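Side-chain contact in beta-mannosidase (Trichoderma harzianum, PDB 4CVU), which probably hydrolyses terminal beta-linked mannose residues from the non-reducing ends of mannosides, as a family 2 glycoside hydrolase: residues 466-471 / 522-527. Sequence-based numbering, arbitrary orientation.
Sequences GEITYN and FNVLAA. With MAN (alpha-D-mannopyranose), chain E; MAN (alpha-D-mannopyranose), chain B; NAG (2-acetamido-2-deoxy-beta-D-glucopyranose), chain C.
Two neighbouring helices of the catalytic barrel's outer layer, 458-475 and 506-528, pack together through V524, whose CG1 reaches between I468 and T469, beside sugars of glycans attached to the protein. The backbones come nearest at T469 and V524, with 6.4 Å between their CA atoms. CG1 of V524 touches I468 by its CG2 branch at 3.8 Å, the two side chains meeting at a slant, while T469 stands roughly at right angles to the valine and sets OG1 against the same CG1 at 3.4 Å. A methyl offers OG1 no hydrogen bond, so this last approach is plain van der Waals contact; the hydroxyl bonds instead to V465 O one turn back, and it lies beside its own backbone N (chi1 -58°), a setting suited to that intrahelical bond. In the (beta/alpha)8 barrel of family 2 enzymes these helices follow the successive parallel strands 442-446 and 481-485, so the contact joins adjacent beta/alpha units on the barrel's outside. Sugars lie along this helix pair. The mannose of chain B rests its O4 3.8 Å from T469 CB. On the second helix, N523 OD1 accepts a hydrogen bond from O4 of the chain E mannose (2.8 Å), while its ND2 is bonded back to T519 O. With an alanine here, that mannose hydroxyl would probably lose its acceptor and the sugar would be freer to shift over the helix. A527 CB meets O4 of an N-acetylglucosamine at 3.4 Å. Away from these sugars, E467 ties helix 458-475 to R192 by a salt bridge and to Y427 by a hydrogen bond.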
ATOM      1  N   GLY A 466     -24.997  36.433   5.595  1.00 40.49           N
ATOM      2  CA  GLY A 466     -24.011  36.359   6.685  1.00 41.79           C
ATOM      3  C   GLY A 466     -22.650  35.975   6.092  1.00 41.63           C
ATOM      4  O   GLY A 466     -21.626  36.583   6.398  1.00 40.88           O
ATOM      5  N   GLU A 467     -22.699  35.006   5.191  1.00 40.40           N
ATOM      6  CA  GLU A 467     -21.498  34.455   4.535  1.00 42.39           C
ATOM      7  C   GLU A 467     -20.844  35.451   3.611  1.00 40.10           C
ATOM      8  O   GLU A 467     -19.649  35.700   3.738  1.00 40.09           O
ATOM      9  CB  GLU A 467     -21.863  33.153   3.812  1.00 40.73           C
ATOM     10  CG  GLU A 467     -21.071  32.798   2.581  1.00 40.27           C
ATOM     11  CD  GLU A 467     -21.595  31.538   1.949  1.00 39.22           C
ATOM     12  OE1 GLU A 467     -22.491  30.905   2.536  1.00 38.76           O
ATOM     13  OE2 GLU A 467     -21.113  31.174   0.854  1.00 39.77           O
ATOM     14  N   ILE A 468     -21.598  36.024   2.671  1.00 40.24           N
ATOM     15  CA  ILE A 468     -20.994  36.974   1.752  1.00 39.76           C
ATOM     16  C   ILE A 468     -20.433  38.201   2.479  1.00 41.41           C
ATOM     17  O   ILE A 468     -19.355  38.660   2.140  1.00 40.94           O
ATOM     18  CB  ILE A 468     -21.963  37.445   0.653  1.00 40.02           C
ATOM     19  CG1 ILE A 468     -22.551  36.254  -0.097  1.00 40.10           C
ATOM     20  CG2 ILE A 468     -21.251  38.351  -0.315  1.00 40.18           C
ATOM     21  CD1 ILE A 468     -21.524  35.306  -0.658  1.00 40.99           C
ATOM     22  N   THR A 469     -21.164  38.706   3.475  1.00 41.76           N
ATOM     23  CA  THR A 469     -20.745  39.893   4.222  1.00 42.43           C
ATOM     24  C   THR A 469     -19.459  39.664   5.037  1.00 42.24           C
ATOM     25  O   THR A 469     -18.523  40.467   4.994  1.00 41.82           O
ATOM     26  CB  THR A 469     -21.876  40.370   5.186  1.00 43.93           C
ATOM     27  OG1 THR A 469     -23.075  40.655   4.438  1.00 42.44           O
ATOM     28  CG2 THR A 469     -21.437  41.610   5.928  1.00 44.88           C
ATOM     29  N   TYR A 470     -19.403  38.554   5.752  1.00 42.59           N
ATOM     30  CA  TYR A 470     -18.202  38.200   6.519  1.00 43.09           C
ATOM     31  C   TYR A 470     -16.942  38.038   5.621  1.00 42.25           C
ATOM     32  O   TYR A 470     -15.901  38.634   5.857  1.00 39.52           O
ATOM     33  CB  TYR A 470     -18.431  36.904   7.288  1.00 43.48           C
ATOM     34  CG  TYR A 470     -17.169  36.401   7.964  1.00 44.27           C
ATOM     35  CD1 TYR A 470     -16.580  37.136   8.980  1.00 44.66           C
ATOM     36  CD2 TYR A 470     -16.547  35.214   7.561  1.00 43.43           C
ATOM     37  CE1 TYR A 470     -15.422  36.706   9.599  1.00 44.70           C
ATOM     38  CE2 TYR A 470     -15.385  34.758   8.179  1.00 43.02           C
ATOM     39  CZ  TYR A 470     -14.823  35.503   9.195  1.00 44.95           C
ATOM     40  OH  TYR A 470     -13.676  35.085   9.825  1.00 43.36           O
ATOM     41  N   ASN A 471     -17.055  37.218   4.580  1.00 42.85           N
ATOM     42  CA  ASN A 471     -15.888  36.933   3.735  1.00 41.43           C
ATOM     43  C   ASN A 471     -15.453  38.098   2.833  1.00 40.89           C
ATOM     44  O   ASN A 471     -14.247  38.336   2.709  1.00 39.17           O
ATOM     45  CB  ASN A 471     -16.116  35.670   2.955  1.00 40.33           C
ATOM     46  CG  ASN A 471     -16.066  34.451   3.841  1.00 39.77           C
ATOM     47  OD1 ASN A 471     -15.005  34.073   4.340  1.00 39.69           O
ATOM     48  ND2 ASN A 471     -17.230  33.829   4.060  1.00 40.77           N
ATOM     49  N   PHE A 522     -24.576  41.471  -5.286  1.00 39.46           N
ATOM     50  CA  PHE A 522     -23.842  42.662  -5.770  1.00 40.53           C
ATOM     51  C   PHE A 522     -24.005  43.842  -4.817  1.00 40.60           C
ATOM     52  O   PHE A 522     -23.069  44.606  -4.605  1.00 39.86           O
ATOM     53  CB  PHE A 522     -24.264  43.101  -7.181  1.00 40.73           C
ATOM     54  CG  PHE A 522     -23.474  44.281  -7.718  1.00 41.10           C
ATOM     55  CD1 PHE A 522     -22.089  44.231  -7.772  1.00 42.31           C
ATOM     56  CD2 PHE A 522     -24.116  45.429  -8.182  1.00 42.06           C
ATOM     57  CE1 PHE A 522     -21.337  45.284  -8.280  1.00 42.13           C
ATOM     58  CE2 PHE A 522     -23.380  46.497  -8.688  1.00 42.60           C
ATOM     59  CZ  PHE A 522     -21.986  46.430  -8.729  1.00 42.97           C
ATOM     60  N   ASN A 523     -25.216  44.019  -4.273  1.00 41.88           N
ATOM     61  CA  ASN A 523     -25.424  45.062  -3.252  1.00 42.73           C
ATOM     62  C   ASN A 523     -24.577  44.846  -2.028  1.00 41.04           C
ATOM     63  O   ASN A 523     -23.972  45.766  -1.558  1.00 40.47           O
ATOM     64  CB  ASN A 523     -26.897  45.216  -2.858  1.00 42.93           C
ATOM     65  CG  ASN A 523     -27.568  46.269  -3.683  1.00 44.58           C
ATOM     66  OD1 ASN A 523     -27.238  47.446  -3.537  1.00 46.51           O
ATOM     67  ND2 ASN A 523     -28.474  45.873  -4.582  1.00 45.07           N
ATOM     68  N   VAL A 524     -24.488  43.606  -1.556  1.00 42.28           N
ATOM     69  CA  VAL A 524     -23.630  43.298  -0.389  1.00 41.50           C
ATOM     70  C   VAL A 524     -22.151  43.603  -0.661  1.00 43.03           C
ATOM     71  O   VAL A 524     -21.468  44.220   0.171  1.00 46.87           O
ATOM     72  CB  VAL A 524     -23.765  41.844   0.075  1.00 41.52           C
ATOM     73  CG1 VAL A 524     -22.716  41.503   1.129  1.00 40.80           C
ATOM     74  CG2 VAL A 524     -25.142  41.583   0.651  1.00 42.40           C
ATOM     75  N   LEU A 525     -21.636  43.208  -1.816  1.00 43.57           N
ATOM     76  CA  LEU A 525     -20.236  43.523  -2.163  1.00 42.89           C
ATOM     77  C   LEU A 525     -19.996  45.041  -2.279  1.00 42.47           C
ATOM     78  O   LEU A 525     -18.991  45.568  -1.762  1.00 41.06           O
ATOM     79  CB  LEU A 525     -19.841  42.889  -3.487  1.00 42.63           C
ATOM     80  CG  LEU A 525     -18.468  43.296  -4.038  1.00 42.55           C
ATOM     81  CD1 LEU A 525     -17.358  43.005  -3.040  1.00 43.35           C
ATOM     82  CD2 LEU A 525     -18.201  42.549  -5.330  1.00 46.24           C
ATOM     83  N   ALA A 526     -20.877  45.696  -3.033  1.00 41.55           N
ATOM     84  CA  ALA A 526     -20.799  47.143  -3.215  1.00 44.77           C
ATOM     85  C   ALA A 526     -20.897  47.927  -1.888  1.00 43.98           C
ATOM     86  O   ALA A 526     -20.222  48.948  -1.718  1.00 43.53           O
ATOM     87  CB  ALA A 526     -21.848  47.640  -4.206  1.00 43.93           C
ATOM     88  N   ALA A 527     -21.681  47.423  -0.956  1.00 44.63           N
ATOM     89  CA  ALA A 527     -21.746  48.009   0.368  1.00 46.43           C
ATOM     90  C   ALA A 527     -20.407  47.950   1.098  1.00 47.83           C
ATOM     91  O   ALA A 527     -20.117  48.796   1.937  1.00 49.83           O
ATOM     92  CB  ALA A 527     -22.807  47.312   1.183  1.00 47.06           C
TER
HETATM   93  C1  MAN E   4     -29.963  49.914  -0.060  1.00 45.57           C
HETATM   94  C2  MAN E   4     -30.913  49.401  -1.129  1.00 47.05           C
HETATM   95  C3  MAN E   4     -30.142  48.934  -2.380  1.00 45.25           C
HETATM   96  C4  MAN E   4     -29.312  50.120  -2.881  1.00 45.02           C
HETATM   97  C5  MAN E   4     -28.374  50.550  -1.749  1.00 43.86           C
HETATM   98  C6  MAN E   4     -27.492  51.730  -2.108  1.00 44.55           C
HETATM   99  O2  MAN E   4     -31.752  50.530  -1.460  1.00 44.83           O
HETATM  100  O3  MAN E   4     -31.044  48.526  -3.413  1.00 44.04           O
HETATM  101  O4  MAN E   4     -28.650  49.782  -4.117  1.00 48.14           O
HETATM  102  O5  MAN E   4     -29.124  50.945  -0.595  1.00 44.75           O
HETATM  103  O6  MAN E   4     -26.688  52.085  -0.973  1.00 46.40           O
HETATM  104  C1  MAN B  11     -24.910  41.298  11.248  1.00 50.78           C
HETATM  105  C2  MAN B  11     -24.181  40.134  11.898  1.00 51.48           C
HETATM  106  C3  MAN B  11     -23.049  39.661  10.992  1.00 50.78           C
HETATM  107  C4  MAN B  11     -23.572  39.313   9.608  1.00 50.84           C
HETATM  108  C5  MAN B  11     -24.413  40.466   9.055  1.00 52.18           C
HETATM  109  C6  MAN B  11     -25.140  40.107   7.766  1.00 51.37           C
HETATM  110  O2  MAN B  11     -25.091  39.082  12.079  1.00 51.00           O
HETATM  111  O3  MAN B  11     -22.412  38.568  11.583  1.00 51.31           O
HETATM  112  O4  MAN B  11     -22.455  39.114   8.748  1.00 51.09           O
HETATM  113  O5  MAN B  11     -25.403  40.906   9.982  1.00 52.76           O
HETATM  114  O6  MAN B  11     -25.735  41.279   7.210  1.00 49.86           O
HETATM  115  C1  NAG C   2     -21.466  51.034   4.256  1.00 44.30           C
HETATM  116  C2  NAG C   2     -22.453  50.408   5.248  1.00 43.48           C
HETATM  117  C3  NAG C   2     -23.511  49.635   4.491  1.00 43.26           C
HETATM  118  C4  NAG C   2     -24.130  50.482   3.405  1.00 44.04           C
HETATM  119  C5  NAG C   2     -23.043  51.127   2.540  1.00 44.61           C
HETATM  120  C6  NAG C   2     -23.629  52.052   1.466  1.00 43.00           C
HETATM  121  C7  NAG C   2     -21.268  50.020   7.351  1.00 47.05           C
HETATM  122  C8  NAG C   2     -20.554  49.062   8.257  1.00 46.86           C
HETATM  123  N2  NAG C   2     -21.773  49.568   6.208  1.00 45.57           N
HETATM  124  O3  NAG C   2     -24.552  49.266   5.361  1.00 46.17           O
HETATM  125  O4  NAG C   2     -24.896  49.686   2.519  1.00 45.51           O
HETATM  126  O5  NAG C   2     -22.141  51.849   3.336  1.00 41.72           O
HETATM  127  O6  NAG C   2     -24.574  52.938   2.071  1.00 44.87           O
HETATM  128  O7  NAG C   2     -21.374  51.192   7.717  1.00 48.49           O